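Local coordinates for Slr1257 protein (Synechocystis sp. PCC 6803 substr. Kazusa, PDB 1IIT) that probably acts as a glutamate-gated ion channel, the extracellular ligand-binding core of which is present here with L-serine bound, at residues Glu118-Arg123 / Glu157-Asp162. Numbering follows the deposited sequence.
Sequences EVAVVR and EAVMFD. With SER (serine), chain B.
Parallel strands 118-122 and 158-162 pair side by side, Ala120 bonding from its N to Ala158 O (2.9 Å, nearly straight at 178°) and receiving Met160 N at its O, with their N-to-C directions 35° apart. Past Ala120 the strands draw apart, and between Val122 N and Met160 O a single water takes the place of a direct bond, accepting from the amide and donating to the carbonyl. At the opposite end Glu157 grips Glu118 twice, its backbone N giving a 2.8 Å bond to Glu118 O while its carboxylate reaches the amide. The Glu157 side chain runs extended beyond CG (chi2 179°), bringing Glu157 OE2 to 3.3 Å from Glu118 N in a long hydrogen bond that uses the anti side of the carboxylate, with the donor somewhat out of its plane. Shortening Glu157 to an alanine removes this carboxylate; the Glu118 amide would probably lose its acceptor there, leaving the backbone bond to hold this end of the pair. On one face of the sheet Met160 CB packs against Val119 CG1 (3.7 Å) and Val121 CG1, and the Met160 side chain also touches Ala127 and Trp130 of helix 126-133. The other face carries Ala120 CB beside Val159 CG2. Farther along, Val122 CG2 lies 3.7 Å from Phe161 CE1, approaching the ring obliquely. Asp162 OD2 sits over the centre of that same ring, and its carboxylate takes the ligand: Asp162 OD1 accepts from the serine N at 2.7 Å and also bonds Tyr190 OH, whereas the bond from serine OG to OD2 is weak. The ligand is also hydrogen-bonded to Arg79, Ser74, Thr126 and the Pro72 carbonyl. In this periplasmic-binding-protein fold, the strand pair thus ends in the ligand pocket, where the Asp162 carboxylate probably offsets the ligand's ammonium charge.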
ATOM      1  N   GLU A 118     -31.005   4.273   3.546  1.00 37.18           N
ATOM      2  CA  GLU A 118     -30.618   4.881   4.818  1.00 38.41           C
ATOM      3  C   GLU A 118     -29.346   4.208   5.329  1.00 39.88           C
ATOM      4  O   GLU A 118     -29.410   3.164   5.983  1.00 40.19           O
ATOM      5  CB  GLU A 118     -31.712   4.702   5.882  1.00 41.36           C
ATOM      6  CG  GLU A 118     -33.141   4.970   5.438  1.00 46.43           C
ATOM      7  CD  GLU A 118     -33.384   6.407   5.038  1.00 49.27           C
ATOM      8  OE1 GLU A 118     -33.362   6.691   3.820  1.00 51.03           O
ATOM      9  OE2 GLU A 118     -33.613   7.244   5.940  1.00 49.42           O
ATOM     10  N   VAL A 119     -28.191   4.794   5.027  1.00 36.86           N
ATOM     11  CA  VAL A 119     -26.929   4.220   5.481  1.00 30.33           C
ATOM     12  C   VAL A 119     -26.371   4.953   6.690  1.00 28.70           C
ATOM     13  O   VAL A 119     -26.263   6.178   6.686  1.00 32.38           O
ATOM     14  CB  VAL A 119     -25.882   4.204   4.362  1.00 30.48           C
ATOM     15  CG1 VAL A 119     -24.558   3.651   4.885  1.00 26.85           C
ATOM     16  CG2 VAL A 119     -26.384   3.363   3.199  1.00 26.61           C
ATOM     17  N   ALA A 120     -26.071   4.193   7.740  1.00 26.18           N
ATOM     18  CA  ALA A 120     -25.500   4.736   8.969  1.00 22.90           C
ATOM     19  C   ALA A 120     -23.973   4.718   8.869  1.00 23.67           C
ATOM     20  O   ALA A 120     -23.387   3.755   8.375  1.00 20.92           O
ATOM     21  CB  ALA A 120     -25.949   3.922  10.164  1.00 21.17           C
ATOM     22  N   VAL A 121     -23.341   5.798   9.319  1.00 22.38           N
ATOM     23  CA  VAL A 121     -21.886   5.921   9.289  1.00 19.69           C
ATOM     24  C   VAL A 121     -21.402   6.559  10.584  1.00 18.83           C
ATOM     25  O   VAL A 121     -22.166   7.225  11.284  1.00 20.36           O
ATOM     26  CB  VAL A 121     -21.399   6.795   8.095  1.00 17.00           C
ATOM     27  CG1 VAL A 121     -21.779   6.156   6.783  1.00 17.14           C
ATOM     28  CG2 VAL A 121     -21.975   8.208   8.186  1.00 17.69           C
ATOM     29  N   VAL A 122     -20.149   6.303  10.935  1.00 19.29           N
ATOM     30  CA  VAL A 122     -19.579   6.884  12.138  1.00 18.05           C
ATOM     31  C   VAL A 122     -18.917   8.199  11.729  1.00 19.87           C
ATOM     32  O   VAL A 122     -18.262   8.281  10.685  1.00 17.81           O
ATOM     33  CB  VAL A 122     -18.550   5.933  12.800  1.00 17.26           C
ATOM     34  CG1 VAL A 122     -18.003   6.553  14.087  1.00 14.14           C
ATOM     35  CG2 VAL A 122     -19.213   4.592  13.103  1.00 15.05           C
ATOM     36  N   ARG A 123     -19.132   9.235  12.535  1.00 18.31           N
ATOM     37  CA  ARG A 123     -18.565  10.548  12.270  1.00 19.61           C
ATOM     38  C   ARG A 123     -17.039  10.486  12.152  1.00 19.11           C
ATOM     39  O   ARG A 123     -16.380   9.661  12.802  1.00 17.10           O
ATOM     40  CB  ARG A 123     -18.950  11.523  13.388  1.00 21.04           C
ATOM     41  CG  ARG A 123     -18.316  11.199  14.729  1.00 25.69           C
ATOM     42  CD  ARG A 123     -18.642  12.247  15.765  1.00 28.88           C
ATOM     43  NE  ARG A 123     -17.642  12.271  16.826  1.00 35.15           N
ATOM     44  CZ  ARG A 123     -16.446  12.837  16.703  1.00 34.05           C
ATOM     45  NH1 ARG A 123     -16.100  13.428  15.570  1.00 32.94           N
ATOM     46  NH2 ARG A 123     -15.587  12.795  17.707  1.00 36.84           N
ATOM     47  N   GLU A 157     -30.856   0.893   6.726  1.00 39.45           N
ATOM     48  CA  GLU A 157     -30.872  -0.359   5.988  1.00 40.36           C
ATOM     49  C   GLU A 157     -29.468  -0.972   5.905  1.00 40.02           C
ATOM     50  O   GLU A 157     -29.292  -2.068   5.358  1.00 37.07           O
ATOM     51  CB  GLU A 157     -31.407  -0.113   4.581  1.00 42.54           C
ATOM     52  CG  GLU A 157     -32.769   0.570   4.550  1.00 49.85           C
ATOM     53  CD  GLU A 157     -33.256   0.821   3.141  1.00 49.80           C
ATOM     54  OE1 GLU A 157     -33.681  -0.150   2.482  1.00 49.20           O
ATOM     55  OE2 GLU A 157     -33.205   1.988   2.694  1.00 52.07           O
ATOM     56  N   ALA A 158     -28.480  -0.257   6.450  1.00 35.94           N
ATOM     57  CA  ALA A 158     -27.086  -0.701   6.429  1.00 28.17           C
ATOM     58  C   ALA A 158     -26.183   0.205   7.260  1.00 28.12           C
ATOM     59  O   ALA A 158     -26.575   1.301   7.659  1.00 27.38           O
ATOM     60  CB  ALA A 158     -26.581  -0.742   4.996  1.00 21.99           C
ATOM     61  N   VAL A 159     -24.982  -0.288   7.550  1.00 26.29           N
ATOM     62  CA  VAL A 159     -23.978   0.465   8.295  1.00 21.16           C
ATOM     63  C   VAL A 159     -22.725   0.373   7.434  1.00 18.87           C
ATOM     64  O   VAL A 159     -22.342  -0.719   7.028  1.00 18.07           O
ATOM     65  CB  VAL A 159     -23.682  -0.160   9.687  1.00 22.59           C
ATOM     66  CG1 VAL A 159     -22.535   0.588  10.381  1.00 20.31           C
ATOM     67  CG2 VAL A 159     -24.921  -0.122  10.561  1.00 23.83           C
ATOM     68  N   MET A 160     -22.148   1.518   7.076  1.00 16.42           N
ATOM     69  CA  MET A 160     -20.929   1.533   6.267  1.00 16.10           C
ATOM     70  C   MET A 160     -19.748   1.810   7.185  1.00 13.70           C
ATOM     71  O   MET A 160     -19.728   2.807   7.904  1.00 11.94           O
ATOM     72  CB  MET A 160     -20.996   2.597   5.176  1.00 14.79           C
ATOM     73  CG  MET A 160     -19.921   2.430   4.121  1.00 15.57           C
ATOM     74  SD  MET A 160     -19.906   3.770   2.925  1.00 21.61           S
ATOM     75  CE  MET A 160     -21.213   3.268   1.815  1.00 16.15           C
ATOM     76  N   PHE A 161     -18.769   0.915   7.161  1.00 16.36           N
ATOM     77  CA  PHE A 161     -17.591   1.040   8.014  1.00 13.96           C
ATOM     78  C   PHE A 161     -16.529   0.075   7.509  1.00 11.86           C
ATOM     79  O   PHE A 161     -16.801  -0.752   6.639  1.00 14.67           O
ATOM     80  CB  PHE A 161     -17.979   0.692   9.456  1.00 11.77           C
ATOM     81  CG  PHE A 161     -17.002   1.175  10.492  1.00 17.40           C
ATOM     82  CD1 PHE A 161     -17.065   2.479  10.968  1.00 15.26           C
ATOM     83  CD2 PHE A 161     -16.023   0.324  11.001  1.00 13.62           C
ATOM     84  CE1 PHE A 161     -16.168   2.929  11.934  1.00 15.36           C
ATOM     85  CE2 PHE A 161     -15.126   0.770  11.965  1.00 14.29           C
ATOM     86  CZ  PHE A 161     -15.199   2.073  12.432  1.00 12.87           C
ATOM     87  N   ASP A 162     -15.315   0.206   8.035  1.00 11.79           N
ATOM     88  CA  ASP A 162     -14.194  -0.662   7.669  1.00 13.29           C
ATOM     89  C   ASP A 162     -14.603  -2.128   7.823  1.00 11.19           C
ATOM     90  O   ASP A 162     -15.063  -2.540   8.881  1.00 11.82           O
ATOM     91  CB  ASP A 162     -12.981  -0.375   8.565  1.00 13.75           C
ATOM     92  CG  ASP A 162     -12.478   1.053   8.433  1.00 19.72           C
ATOM     93  OD1 ASP A 162     -11.289   1.234   8.100  1.00 20.48           O
ATOM     94  OD2 ASP A 162     -13.268   1.997   8.663  1.00 22.35           O
TER
HETATM   95  N   SER B 999     -10.204   3.623   8.707  1.00 16.98           N
HETATM   96  CA  SER B 999     -11.203   4.636   9.151  1.00 20.37           C
HETATM   97  C   SER B 999     -10.749   6.025   8.736  1.00 18.43           C
HETATM   98  O   SER B 999      -9.531   6.211   8.588  1.00 16.34           O
HETATM   99  CB  SER B 999     -11.374   4.577  10.668  1.00 17.97           C
HETATM  100  OG  SER B 999     -11.819   3.297  11.061  1.00 24.09           O
HETATM  101  OXT SER B 999     -11.605   6.909   8.573  1.00 18.86           O
HETATM  102  O   HOH W   1     -18.414   4.815   9.294  1.00 16.52           O